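Local coordinates for protein phosphoserine aminotransferase (Bacillus alcalophilus, PDB 1W23) that catalyses the reversible, pyridoxal-phosphate-dependent transamination between phosphoserine and 3-phosphohydroxypyruvate in serine biosynthesis, working as a homodimer, at residues A[66-72]-A[204-210]; A[98-104]-A[122-127]; A[138-142]-A[164-168]; A[296-301]-A[333-339]. All blocks are in the same frame, centred on the assembly; numbering follows the deposited sequence. Where two conformers were deposited one is given.

Interaction 1. Residues A[66-72]-A[204-210]; sequences DYQILFL and TVVIVKK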
# COMPACT_ATOMS: atom_id res chain seq x y z
N ASP A 66 -17.60 -18.48 8.04
CA ASP A 66 -16.38 -18.97 8.68
C ASP A 66 -15.13 -18.53 7.92
O ASP A 66 -14.04 -18.97 8.24
CB ASP A 66 -16.45 -20.49 8.87
CG ASP A 66 -16.61 -21.30 7.63
OD1 ASP A 66 -17.19 -20.90 6.63
OD2 ASP A 66 -16.17 -22.46 7.59
N TYR A 67 -15.28 -17.59 6.98
CA TYR A 67 -14.14 -16.92 6.30
C TYR A 67 -14.12 -15.46 6.70
O TYR A 67 -15.19 -14.87 6.96
CB TYR A 67 -14.27 -16.99 4.76
CG TYR A 67 -14.10 -18.35 4.17
CD1 TYR A 67 -15.04 -19.36 4.34
CD2 TYR A 67 -12.99 -18.66 3.40
CE1 TYR A 67 -14.86 -20.61 3.77
CE2 TYR A 67 -12.82 -19.89 2.83
CZ TYR A 67 -13.76 -20.87 3.02
OH TYR A 67 -13.61 -22.14 2.49
N GLN A 68 -12.90 -14.91 6.76
CA GLN A 68 -12.70 -13.47 7.03
C GLN A 68 -12.03 -12.85 5.79
O GLN A 68 -11.27 -13.50 5.07
CB GLN A 68 -11.90 -13.22 8.26
CG GLN A 68 -11.88 -11.70 8.67
CD GLN A 68 -11.34 -11.47 10.04
OE1 GLN A 68 -10.57 -10.49 10.29
NE2 GLN A 68 -11.71 -12.36 10.93
N ILE A 69 -12.32 -11.58 5.58
CA ILE A 69 -11.78 -10.79 4.49
C ILE A 69 -10.71 -9.87 5.06
O ILE A 69 -11.04 -9.07 5.94
CB ILE A 69 -12.91 -9.99 3.83
CG1 ILE A 69 -13.99 -10.94 3.25
CG2 ILE A 69 -12.38 -9.06 2.74
CD1 ILE A 69 -15.32 -10.23 3.05
N LEU A 70 -9.50 -9.99 4.58
CA LEU A 70 -8.38 -9.14 4.97
C LEU A 70 -8.06 -8.17 3.85
O LEU A 70 -8.15 -8.52 2.67
CB LEU A 70 -7.13 -9.95 5.28
CG LEU A 70 -7.30 -11.10 6.26
CD1 LEU A 70 -5.97 -11.84 6.43
CD2 LEU A 70 -7.78 -10.65 7.62
N PHE A 71 -7.65 -6.96 4.24
CA PHE A 71 -7.16 -5.92 3.35
C PHE A 71 -5.71 -5.64 3.76
O PHE A 71 -5.48 -5.01 4.79
CB PHE A 71 -7.98 -4.66 3.43
CG PHE A 71 -9.44 -4.79 3.06
CD1 PHE A 71 -10.40 -4.11 3.74
CD2 PHE A 71 -9.86 -5.62 2.00
CE1 PHE A 71 -11.75 -4.22 3.42
CE2 PHE A 71 -11.20 -5.73 1.70
CZ PHE A 71 -12.15 -5.02 2.37
N LEU A 72 -4.76 -6.10 2.95
CA LEU A 72 -3.33 -6.03 3.28
C LEU A 72 -2.59 -5.18 2.26
O LEU A 72 -2.97 -5.10 1.08
CB LEU A 72 -2.72 -7.43 3.32
CG LEU A 72 -3.39 -8.38 4.32
CD1 LEU A 72 -2.63 -9.70 4.33
CD2 LEU A 72 -3.46 -7.81 5.72
N THR A 204 -4.40 -5.44 -1.25
CA THR A 204 -4.51 -6.84 -1.64
C THR A 204 -5.62 -7.44 -0.80
O THR A 204 -5.63 -7.32 0.44
CB THR A 204 -3.18 -7.56 -1.40
OG1 THR A 204 -2.15 -6.89 -2.17
CG2 THR A 204 -3.20 -9.00 -1.84
N VAL A 205 -6.59 -8.07 -1.46
CA VAL A 205 -7.69 -8.76 -0.78
C VAL A 205 -7.29 -10.20 -0.51
O VAL A 205 -6.81 -10.91 -1.40
CB VAL A 205 -8.97 -8.71 -1.64
CG1 VAL A 205 -10.07 -9.57 -1.05
CG2 VAL A 205 -9.41 -7.26 -1.84
N VAL A 206 -7.42 -10.63 0.74
CA VAL A 206 -7.13 -11.98 1.13
C VAL A 206 -8.39 -12.53 1.85
O VAL A 206 -8.77 -12.00 2.87
CB VAL A 206 -5.90 -12.09 2.03
CG1 VAL A 206 -5.56 -13.54 2.34
CG2 VAL A 206 -4.70 -11.38 1.38
N ILE A 207 -8.99 -13.58 1.25
CA ILE A 207 -10.16 -14.25 1.83
C ILE A 207 -9.68 -15.55 2.44
O ILE A 207 -9.13 -16.37 1.71
CB ILE A 207 -11.25 -14.45 0.76
CG1 ILE A 207 -11.71 -13.17 0.09
CG2 ILE A 207 -12.40 -15.21 1.38
CD1 ILE A 207 -12.37 -13.37 -1.26
N VAL A 208 -9.82 -15.70 3.74
CA VAL A 208 -9.18 -16.77 4.47
C VAL A 208 -10.19 -17.54 5.32
O VAL A 208 -11.05 -16.96 5.99
CB VAL A 208 -8.13 -16.26 5.52
CG1 VAL A 208 -7.00 -15.53 4.85
CG2 VAL A 208 -8.71 -15.34 6.60
N LYS A 209 -10.09 -18.85 5.29
CA LYS A 209 -10.86 -19.70 6.20
C LYS A 209 -10.25 -19.48 7.59
O LYS A 209 -9.08 -19.77 7.82
CB LYS A 209 -10.79 -21.16 5.76
CG LYS A 209 -11.78 -22.05 6.51
CD LYS A 209 -11.87 -23.41 5.80
CE LYS A 209 -12.84 -24.37 6.53
NZ LYS A 209 -14.16 -24.21 5.85
N LYS A 210 -11.03 -18.90 8.52
CA LYS A 210 -10.46 -18.37 9.74
C LYS A 210 -9.68 -19.40 10.52
O LYS A 210 -8.58 -19.09 11.00
CB LYS A 210 -11.59 -17.81 10.63
CG LYS A 210 -12.37 -16.72 9.96
CD LYS A 210 -13.36 -16.08 10.90
CE LYS A 210 -14.80 -15.85 10.47
NZ LYS A 210 -15.41 -15.01 11.58
O HOH W 1 -13.44 -25.22 2.81

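Interaction 2. Residues A[98-104]-A[122-127]; sequences LTGSWSE and TKANSY. With PLP (pyridoxal-5'-phosphate), chain J.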
# COMPACT_ATOMS: atom_id res chain seq x y z
N LEU A 98 1.73 -25.28 -11.95
CA LEU A 98 2.32 -24.24 -12.76
C LEU A 98 1.54 -24.03 -14.07
O LEU A 98 1.51 -24.94 -14.91
CB LEU A 98 3.76 -24.55 -13.11
CG LEU A 98 4.73 -24.68 -11.89
CD1 LEU A 98 6.15 -24.95 -12.37
CD2 LEU A 98 4.68 -23.43 -11.01
N THR A 99 0.90 -22.86 -14.21
CA THR A 99 0.16 -22.53 -15.40
C THR A 99 0.59 -21.21 -16.01
O THR A 99 -0.01 -20.73 -16.98
CB THR A 99 -1.36 -22.56 -15.19
OG1 THR A 99 -1.71 -21.86 -13.96
CG2 THR A 99 -1.88 -23.98 -15.03
N GLY A 100 1.66 -20.58 -15.51
CA GLY A 100 2.25 -19.41 -16.12
C GLY A 100 3.37 -18.87 -15.28
O GLY A 100 3.86 -19.51 -14.34
N SER A 101 3.82 -17.67 -15.62
CA SER A 101 4.92 -17.02 -14.95
C SER A 101 4.56 -16.65 -13.52
O SER A 101 5.39 -16.78 -12.60
CB SER A 101 5.32 -15.71 -15.78
OG SER A 101 6.17 -14.90 -14.99
N TRP A 102 3.33 -16.16 -13.28
CA TRP A 102 2.93 -15.84 -11.92
C TRP A 102 2.93 -17.08 -11.05
O TRP A 102 3.27 -16.99 -9.84
CB TRP A 102 1.57 -15.10 -11.89
CG TRP A 102 1.73 -13.71 -12.49
CD1 TRP A 102 1.15 -13.22 -13.62
CD2 TRP A 102 2.58 -12.67 -11.99
NE1 TRP A 102 1.55 -11.94 -13.84
CE2 TRP A 102 2.43 -11.56 -12.86
CE3 TRP A 102 3.43 -12.52 -10.88
CZ2 TRP A 102 3.12 -10.37 -12.65
CZ3 TRP A 102 4.11 -11.34 -10.67
CH2 TRP A 102 3.93 -10.29 -11.57
N SER A 103 2.58 -18.25 -11.58
CA SER A 103 2.70 -19.48 -10.79
C SER A 103 4.16 -19.74 -10.38
O SER A 103 4.46 -20.13 -9.26
CB SER A 103 2.23 -20.70 -11.57
OG SER A 103 0.92 -20.57 -12.11
N GLU A 104 5.08 -19.54 -11.35
CA GLU A 104 6.50 -19.74 -11.11
C GLU A 104 7.00 -18.79 -10.00
O GLU A 104 7.78 -19.21 -9.13
CB GLU A 104 7.32 -19.51 -12.36
CG GLU A 104 7.06 -20.52 -13.43
CD GLU A 104 7.81 -20.29 -14.74
OE1 GLU A 104 7.77 -21.15 -15.63
OE2 GLU A 104 8.48 -19.24 -14.87
N THR A 122 2.18 -27.02 -17.29
CA THR A 122 2.18 -26.92 -18.75
C THR A 122 3.33 -26.06 -19.29
O THR A 122 3.31 -25.59 -20.42
CB THR A 122 0.80 -26.47 -19.29
OG1 THR A 122 0.43 -25.26 -18.65
CG2 THR A 122 -0.28 -27.53 -19.03
N LYS A 123 4.40 -25.93 -18.46
CA LYS A 123 5.54 -25.17 -18.82
C LYS A 123 6.22 -25.62 -20.12
O LYS A 123 6.66 -24.80 -20.95
CB LYS A 123 6.56 -25.21 -17.67
CG LYS A 123 7.80 -24.34 -17.84
CD LYS A 123 8.74 -24.48 -16.63
CE LYS A 123 10.03 -23.73 -16.90
NZ LYS A 123 9.81 -22.27 -17.08
N ALA A 124 6.33 -26.93 -20.29
CA ALA A 124 7.06 -27.47 -21.41
C ALA A 124 6.42 -27.07 -22.73
O ALA A 124 7.13 -26.98 -23.72
CB ALA A 124 7.20 -28.99 -21.31
N ASN A 125 5.12 -26.83 -22.71
CA ASN A 125 4.39 -26.40 -23.89
C ASN A 125 4.06 -24.93 -23.86
O ASN A 125 3.14 -24.48 -24.54
CB ASN A 125 3.10 -27.23 -23.93
CG ASN A 125 2.63 -27.42 -25.33
OD1 ASN A 125 1.40 -27.29 -25.51
ND2 ASN A 125 3.59 -27.74 -26.17
N SER A 126 4.85 -24.15 -23.15
CA SER A 126 4.71 -22.72 -23.10
C SER A 126 3.36 -22.29 -22.57
O SER A 126 2.82 -21.26 -23.00
CB SER A 126 5.00 -22.02 -24.46
OG SER A 126 6.36 -22.38 -24.85
N TYR A 127 2.82 -23.04 -21.64
CA TYR A 127 1.65 -22.57 -20.88
C TYR A 127 0.47 -22.20 -21.80
O TYR A 127 -0.14 -21.14 -21.66
CB TYR A 127 2.05 -21.43 -19.97
CG TYR A 127 3.02 -21.78 -18.85
CD1 TYR A 127 4.21 -21.07 -18.67
CD2 TYR A 127 2.74 -22.79 -17.94
CE1 TYR A 127 5.10 -21.35 -17.66
CE2 TYR A 127 3.61 -23.07 -16.88
CZ TYR A 127 4.80 -22.35 -16.74
OH TYR A 127 5.60 -22.67 -15.68
N1 PLP J . -0.32 -12.65 -9.66
C2 PLP J . -1.01 -12.38 -10.83
C2A PLP J . -1.86 -13.47 -11.37
C3 PLP J . -0.90 -11.14 -11.42
O3 PLP J . -1.58 -10.87 -12.52
C4 PLP J . -0.05 -10.13 -10.84
C4A PLP J . 0.00 -8.78 -11.45
C5 PLP J . 0.63 -10.45 -9.64
C6 PLP J . 0.49 -11.71 -9.10
C5A PLP J . 1.56 -9.49 -8.97
O4P PLP J . 0.76 -8.51 -8.20
P PLP J . 1.53 -7.29 -7.43
O1P PLP J . 2.22 -6.48 -8.49
O2P PLP J . 2.51 -7.93 -6.46
O3P PLP J . 0.37 -6.62 -6.72

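Interaction 3. Residues A[138-142]-A[164-168]; sequences LNEND and INHAP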
# COMPACT_ATOMS: atom_id res chain seq x y z
N LEU A 138 -0.28 -35.29 -5.91
CA LEU A 138 -0.53 -34.82 -4.57
C LEU A 138 0.29 -35.61 -3.56
O LEU A 138 0.63 -36.80 -3.81
CB LEU A 138 -2.02 -34.90 -4.25
CG LEU A 138 -2.97 -34.21 -5.23
CD1 LEU A 138 -4.42 -34.43 -4.79
CD2 LEU A 138 -2.58 -32.74 -5.40
N ASN A 139 0.59 -34.99 -2.42
CA ASN A 139 1.40 -35.63 -1.39
C ASN A 139 0.61 -35.63 -0.10
O ASN A 139 -0.06 -34.62 0.22
CB ASN A 139 2.74 -34.89 -1.14
CG ASN A 139 3.50 -34.72 -2.43
OD1 ASN A 139 4.05 -35.69 -2.98
ND2 ASN A 139 3.53 -33.51 -2.97
N GLU A 140 0.70 -36.71 0.68
CA GLU A 140 -0.02 -36.78 1.97
C GLU A 140 0.39 -35.62 2.93
O GLU A 140 -0.45 -35.20 3.74
CB GLU A 140 0.24 -38.13 2.59
CG GLU A 140 1.72 -38.52 3.02
CD GLU A 140 1.65 -39.85 3.80
OE1 GLU A 140 1.85 -41.06 3.37
OE2 GLU A 140 1.36 -39.62 5.04
N ASN A 141 1.63 -35.19 2.81
CA ASN A 141 2.13 -34.14 3.68
C ASN A 141 2.14 -32.79 2.99
O ASN A 141 2.90 -31.88 3.40
CB ASN A 141 3.52 -34.51 4.23
CG ASN A 141 4.59 -34.70 3.16
OD1 ASN A 141 4.30 -35.31 2.12
ND2 ASN A 141 5.82 -34.25 3.39
N ASP A 142 1.34 -32.58 1.94
CA ASP A 142 1.14 -31.23 1.40
C ASP A 142 0.63 -30.30 2.49
O ASP A 142 -0.37 -30.58 3.18
CB ASP A 142 0.16 -31.23 0.23
CG ASP A 142 0.71 -31.79 -1.05
OD1 ASP A 142 1.95 -31.84 -1.26
OD2 ASP A 142 -0.13 -32.17 -1.92
N ILE A 164 -10.27 -30.74 -3.67
CA ILE A 164 -9.05 -31.05 -2.91
C ILE A 164 -9.49 -31.29 -1.49
O ILE A 164 -10.19 -30.39 -0.99
CB ILE A 164 -8.06 -29.87 -3.10
CG1 ILE A 164 -7.78 -29.71 -4.63
CG2 ILE A 164 -6.73 -29.83 -2.43
CD1 ILE A 164 -7.15 -30.95 -5.24
N ASN A 165 -9.19 -32.40 -0.86
CA ASN A 165 -9.61 -32.80 0.46
C ASN A 165 -8.47 -33.00 1.44
O ASN A 165 -8.68 -33.08 2.67
CB ASN A 165 -10.49 -34.10 0.34
CG ASN A 165 -11.60 -34.05 -0.70
OD1 ASN A 165 -12.57 -33.26 -0.63
ND2 ASN A 165 -11.61 -34.91 -1.75
N HIS A 166 -7.23 -33.16 0.96
CA HIS A 166 -6.11 -33.63 1.74
C HIS A 166 -5.29 -32.47 2.34
O HIS A 166 -4.49 -32.71 3.22
CB HIS A 166 -5.17 -34.52 0.94
CG HIS A 166 -4.34 -33.74 -0.04
ND1 HIS A 166 -4.86 -33.01 -1.10
CD2 HIS A 166 -3.02 -33.54 -0.10
CE1 HIS A 166 -3.87 -32.42 -1.77
NE2 HIS A 166 -2.73 -32.71 -1.19
N ALA A 167 -5.53 -31.26 1.84
CA ALA A 167 -4.80 -30.03 2.17
C ALA A 167 -5.64 -28.87 1.65
O ALA A 167 -6.46 -29.09 0.74
CB ALA A 167 -3.44 -30.07 1.47
N PRO A 168 -5.49 -27.66 2.14
CA PRO A 168 -6.24 -26.56 1.59
C PRO A 168 -5.80 -26.17 0.20
O PRO A 168 -4.62 -26.15 -0.12
CB PRO A 168 -5.89 -25.43 2.60
CG PRO A 168 -4.59 -25.81 3.21
CD PRO A 168 -4.66 -27.32 3.34
O HOH W 2 -3.33 -35.27 3.62

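Interaction 4. Residues A[296-301]-A[333-339]; sequences LMNVTF and CRASIYN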
# COMPACT_ATOMS: atom_id res chain seq x y z
N LEU A 296 -11.02 -15.16 -20.14
CA LEU A 296 -11.99 -14.08 -20.32
C LEU A 296 -11.44 -12.73 -19.94
O LEU A 296 -12.11 -11.72 -20.18
CB LEU A 296 -13.27 -14.41 -19.54
CG LEU A 296 -14.00 -15.66 -20.03
CD1 LEU A 296 -15.13 -15.98 -19.07
CD2 LEU A 296 -14.53 -15.48 -21.45
N MET A 297 -10.26 -12.68 -19.32
CA MET A 297 -9.66 -11.47 -18.75
C MET A 297 -8.46 -10.92 -19.53
O MET A 297 -8.28 -9.71 -19.58
CB MET A 297 -9.23 -11.78 -17.30
CG MET A 297 -10.38 -12.08 -16.36
SD MET A 297 -11.36 -10.65 -15.82
CE MET A 297 -12.80 -10.69 -16.90
N ASN A 298 -7.63 -11.82 -20.11
CA ASN A 298 -6.46 -11.41 -20.85
C ASN A 298 -6.38 -12.22 -22.13
O ASN A 298 -6.23 -13.42 -22.08
CB ASN A 298 -5.15 -11.60 -20.06
CG ASN A 298 -5.20 -10.93 -18.70
OD1 ASN A 298 -5.51 -11.61 -17.70
ND2 ASN A 298 -4.84 -9.65 -18.59
N VAL A 299 -6.52 -11.54 -23.29
CA VAL A 299 -6.52 -12.21 -24.59
C VAL A 299 -5.16 -12.02 -25.24
O VAL A 299 -4.78 -10.89 -25.60
CB VAL A 299 -7.64 -11.66 -25.50
CG1 VAL A 299 -7.60 -12.38 -26.83
CG2 VAL A 299 -9.01 -11.74 -24.85
N THR A 300 -4.43 -13.11 -25.37
CA THR A 300 -3.05 -13.07 -25.87
C THR A 300 -2.98 -13.59 -27.30
O THR A 300 -3.56 -14.65 -27.64
CB THR A 300 -2.13 -13.86 -24.93
OG1 THR A 300 -2.67 -15.16 -24.77
CG2 THR A 300 -1.98 -13.16 -23.58
N PHE A 301 -2.26 -12.87 -28.18
CA PHE A 301 -2.21 -13.28 -29.58
C PHE A 301 -0.98 -12.66 -30.25
O PHE A 301 -0.38 -11.71 -29.77
CB PHE A 301 -3.47 -12.92 -30.35
CG PHE A 301 -3.81 -11.44 -30.40
CD1 PHE A 301 -3.44 -10.68 -31.52
CD2 PHE A 301 -4.47 -10.80 -29.38
CE1 PHE A 301 -3.73 -9.33 -31.61
CE2 PHE A 301 -4.80 -9.44 -29.50
CZ PHE A 301 -4.43 -8.73 -30.61
N CYS A 333 0.90 -9.62 -28.37
CA CYS A 333 -0.13 -8.67 -28.02
C CYS A 333 -0.95 -9.23 -26.85
O CYS A 333 -1.10 -10.46 -26.73
CB CYS A 333 -1.08 -8.42 -29.20
SG CYS A 333 -0.21 -7.97 -30.72
N ARG A 334 -1.50 -8.36 -26.04
CA ARG A 334 -2.35 -8.78 -24.92
C ARG A 334 -3.42 -7.72 -24.74
O ARG A 334 -3.13 -6.59 -24.41
CB ARG A 334 -1.56 -8.94 -23.63
CG ARG A 334 -2.43 -9.34 -22.45
CD ARG A 334 -1.62 -9.71 -21.21
NE ARG A 334 -0.72 -8.63 -20.80
CZ ARG A 334 -0.03 -8.66 -19.67
NH1 ARG A 334 -0.13 -9.67 -18.83
NH2 ARG A 334 0.81 -7.62 -19.39
N ALA A 335 -4.68 -8.12 -24.99
CA ALA A 335 -5.83 -7.25 -24.75
C ALA A 335 -6.41 -7.62 -23.37
O ALA A 335 -7.02 -8.70 -23.23
CB ALA A 335 -6.90 -7.41 -25.83
N SER A 336 -6.19 -6.78 -22.36
CA SER A 336 -6.73 -7.02 -21.02
C SER A 336 -8.12 -6.40 -20.97
O SER A 336 -8.31 -5.23 -21.28
CB SER A 336 -5.80 -6.47 -19.97
OG SER A 336 -4.54 -7.13 -19.99
N ILE A 337 -9.10 -7.26 -20.64
CA ILE A 337 -10.52 -6.99 -20.71
C ILE A 337 -11.21 -7.32 -19.39
O ILE A 337 -12.20 -8.02 -19.29
CB ILE A 337 -11.15 -7.72 -21.93
CG1 ILE A 337 -10.83 -9.21 -21.97
CG2 ILE A 337 -10.74 -7.02 -23.21
CD1 ILE A 337 -11.66 -9.97 -23.01
N TYR A 338 -10.64 -6.78 -18.31
CA TYR A 338 -11.18 -6.88 -16.98
C TYR A 338 -12.57 -6.31 -16.89
O TYR A 338 -13.06 -5.67 -17.84
CB TYR A 338 -10.23 -6.15 -16.02
CG TYR A 338 -8.81 -6.66 -16.05
CD1 TYR A 338 -7.75 -5.78 -16.25
CD2 TYR A 338 -8.47 -7.97 -15.89
CE1 TYR A 338 -6.45 -6.20 -16.27
CE2 TYR A 338 -7.18 -8.42 -15.89
CZ TYR A 338 -6.15 -7.52 -16.08
OH TYR A 338 -4.85 -8.01 -16.11
N ASN A 339 -13.23 -6.49 -15.75
CA ASN A 339 -14.65 -6.15 -15.60
C ASN A 339 -15.01 -4.76 -16.15
O ASN A 339 -16.05 -4.63 -16.81
CB ASN A 339 -14.99 -6.11 -14.11
CG ASN A 339 -15.11 -7.46 -13.43
OD1 ASN A 339 -15.08 -8.51 -14.06
ND2 ASN A 339 -15.27 -7.44 -12.10

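Interaction 1. Residues A[66-72]-A[204-210]
D66 meets the end of the partner strand in two ways. Its backbone O takes the N-H of K210 at 3.0 Å. Its carboxylate forms a salt bridge, with OD2 3.2 Å from K209 NZ, and the ammonium lies on the syn side of that oxygen but well out of the carboxylate plane. Strands 67-72 and 204-209 pair antiparallel along their whole length, and Y67 and K209 form the first, non-hydrogen-bonded pair. The lysine runs over one face of the phenol, and K209 CB stands 4.1 Å from the Y67 ring centroid in a CH-pi contact. K209 CG lies anti to its backbone N (chi1 -169°), which sends the chain across the ring toward D66. A water bridges Y67 OH and K209 NZ, while the hydroxyl is also hydrogen-bonded to F187 O. Q68 exchanges two backbone hydrogen bonds with V208. I69 packs loosely on I207, with CG1 to CG1 at 4.5 Å. L70 exchanges two backbone hydrogen bonds with V206, and L70 CD1 reaches V208 CG1 at 4.1 Å. F71 lies beside V205 and points the same way, so V205 CG2 meets the ring edge at F71 CD2, 4.2 Å away. L72 is doubly bonded to T204 in the same manner, and L72 CD1 touches V206 CG2 at 4.0 Å. Strand 67-72 is an outermost strand of the seven-stranded mixed sheet within this chain. Strand 204-209 is bonded on its other side to 189-193. Helix 44-61 packs on the I69 and F71 face, and helices 75-87 and 226-231 pack on the L70 and L72 face.

Interaction 2. Residues A[98-104]-A[122-127]
Y127 lies flat against the turn at T99 and G100 and has the largest share of the buried surface. Its CB comes 3.7 Å from T99 O. With CG anti to the carbonyl carbon (chi1 -65°), the ring slides over the peptide that leads into helix 101-111. Y127 CD2 sits 3.3 Å from T99 C. G100 CA stands almost directly over the Y127 ring, 3.6 Å from its centroid and 8° off the normal, as a CH-pi contact. On the opposite face, offset toward the rim, lies K123 CA of the tyrosine's own segment. Y127 CE2 approaches L98 O at 3.4 Å, near the ring plane. At the tip, Y127 OH donates a hydrogen bond to E104 OE1 at 2.6 Å. This oxygen is gripped twice. K123 NZ forms a salt bridge to E104 OE1 at 2.7 Å, and the two donors come from opposite faces of the carboxylate plane. The tyrosine uses the anti side and the lysine the syn side. Two donors on one oxygen, one a charged ammonium, would probably favour the ionised carboxylate. L98 O also accepts the backbone N of T122 at 3.2 Å. At the helix start, S103 OG takes the N-H of T99, G100 is the N-cap residue, and W102 lays one face of its indole over the pyridoxal ring, W102 CG 3.5 Å from PLP C2. T152, S77 and Q195 also hold the cofactor by hydrogen bonds. An aromatic side chain lying over the cofactor's pyridine ring is common in fold-type I aminotransferases; here it comes from the first turn of helix 101-111.

Interaction 3. Residues A[138-142]-A[164-168]
The first segment makes a type I beta turn from N139 to D142, closed by D142 N to N139 O at 3.0 Å, and its end lies beside the 164-168 loop, with the CA atoms of D142 and A167 6.1 Å apart. The contact joins two surface loops that lead into the parallel strands 142-148 and 169-172 of the large sheet. D142 and H166 form its polar centre in a His-carboxylate hydrogen bond. H166 NE2 donates a hydrogen bond to D142 OD2 at 2.8 Å. The bond is nearly straight and lies in the imidazole plane. It uses the anti lone pair of the oxygen, and the two flat groups are turned 60° apart. H166 CG lies between its backbone N and carbonyl carbon (chi1 74°), which swings the ring toward the turn. OD2 also accepts the backbone N of N139, from above the carboxylate plane, and N95 ND2 is a further donor to it. N139 ND2 holds the other oxygen, D142 OD1, on its syn side at 2.9 Å, so the carboxylate is fixed at both oxygens. L138 packs obliquely against the imidazole, with CD1 3.7 Å from H166 CE1. A167 CB meets D142 O at 3.6 Å. A water links the two backbones, giving one hydrogen bond to E140 O and one to H166 O, the latter at 2.8 Å.

Interaction 4. Residues A[296-301]-A[333-339]
M297, C333 and F301 have large surfaces buried here. M297 lies just before strand 298-302, and its chain is bent at chi2 and chi3. This brings M297 SD in the plane of the Y338 ring, at its edge, 3.9 Å from Y338 CD2, in a Met-aromatic contact. M297 O accepts the N-H of I337 at 2.8 Å. Beyond it, strands 298-302 and 333-336 pair antiparallel, the first the middle and the second an outermost strand of a three-stranded antiparallel sheet. V299 exchanges two backbone hydrogen bonds with A335. F301 and C333 form the last hydrogen-bonded pair. F301 CG lies between its backbone N and carbonyl carbon (chi1 59°), which turns the ring toward the partner strand. C333 CB sits over the F301 ring centre, 3.7 Å from the centroid, as a CH-pi contact. C333 SG meets the same ring obliquely. Helix 306-318 packs on this pair through F312. On the other face, N298 ND2 gives one hydrogen bond to Y338 OH at 3.0 Å and another to S336 OG at 2.9 Å, both close to the amide plane. The amide stands almost upright to the phenol ring, with planes 81° apart. N298 OD1 is hydrogen-bonded to N150 ND2, and Y338 OH to A9 O. Both N-H groups of the buried N298 amide are thus used, and they help hold the Y338 hydroxyl, whose ring lies close to K196 and T152 of the cofactor site.

How the interactions relate
Interaction 1 lies within the large seven-stranded sheet, and interactions 2 and 3 lie at the ends of its strands. Interaction 4 belongs to the small three-stranded antiparallel sheet. Interactions 2 and 3 are nested inside the loop closed by interaction 1 and come in series, interaction 2 just after strands 93-98 and 115-121, interaction 3 just before strands 142-148 and 169-172. Interaction 4 follows. The centres of interactions 1 and 4 are about 27 Å apart, on opposite sides of the chain's centre. Interactions 2 and 4 approach to about 6 Å between nearest atoms. So W102 and Y338 reach the cofactor region from separate parts of the chain, while interaction 3 is plain surface packing.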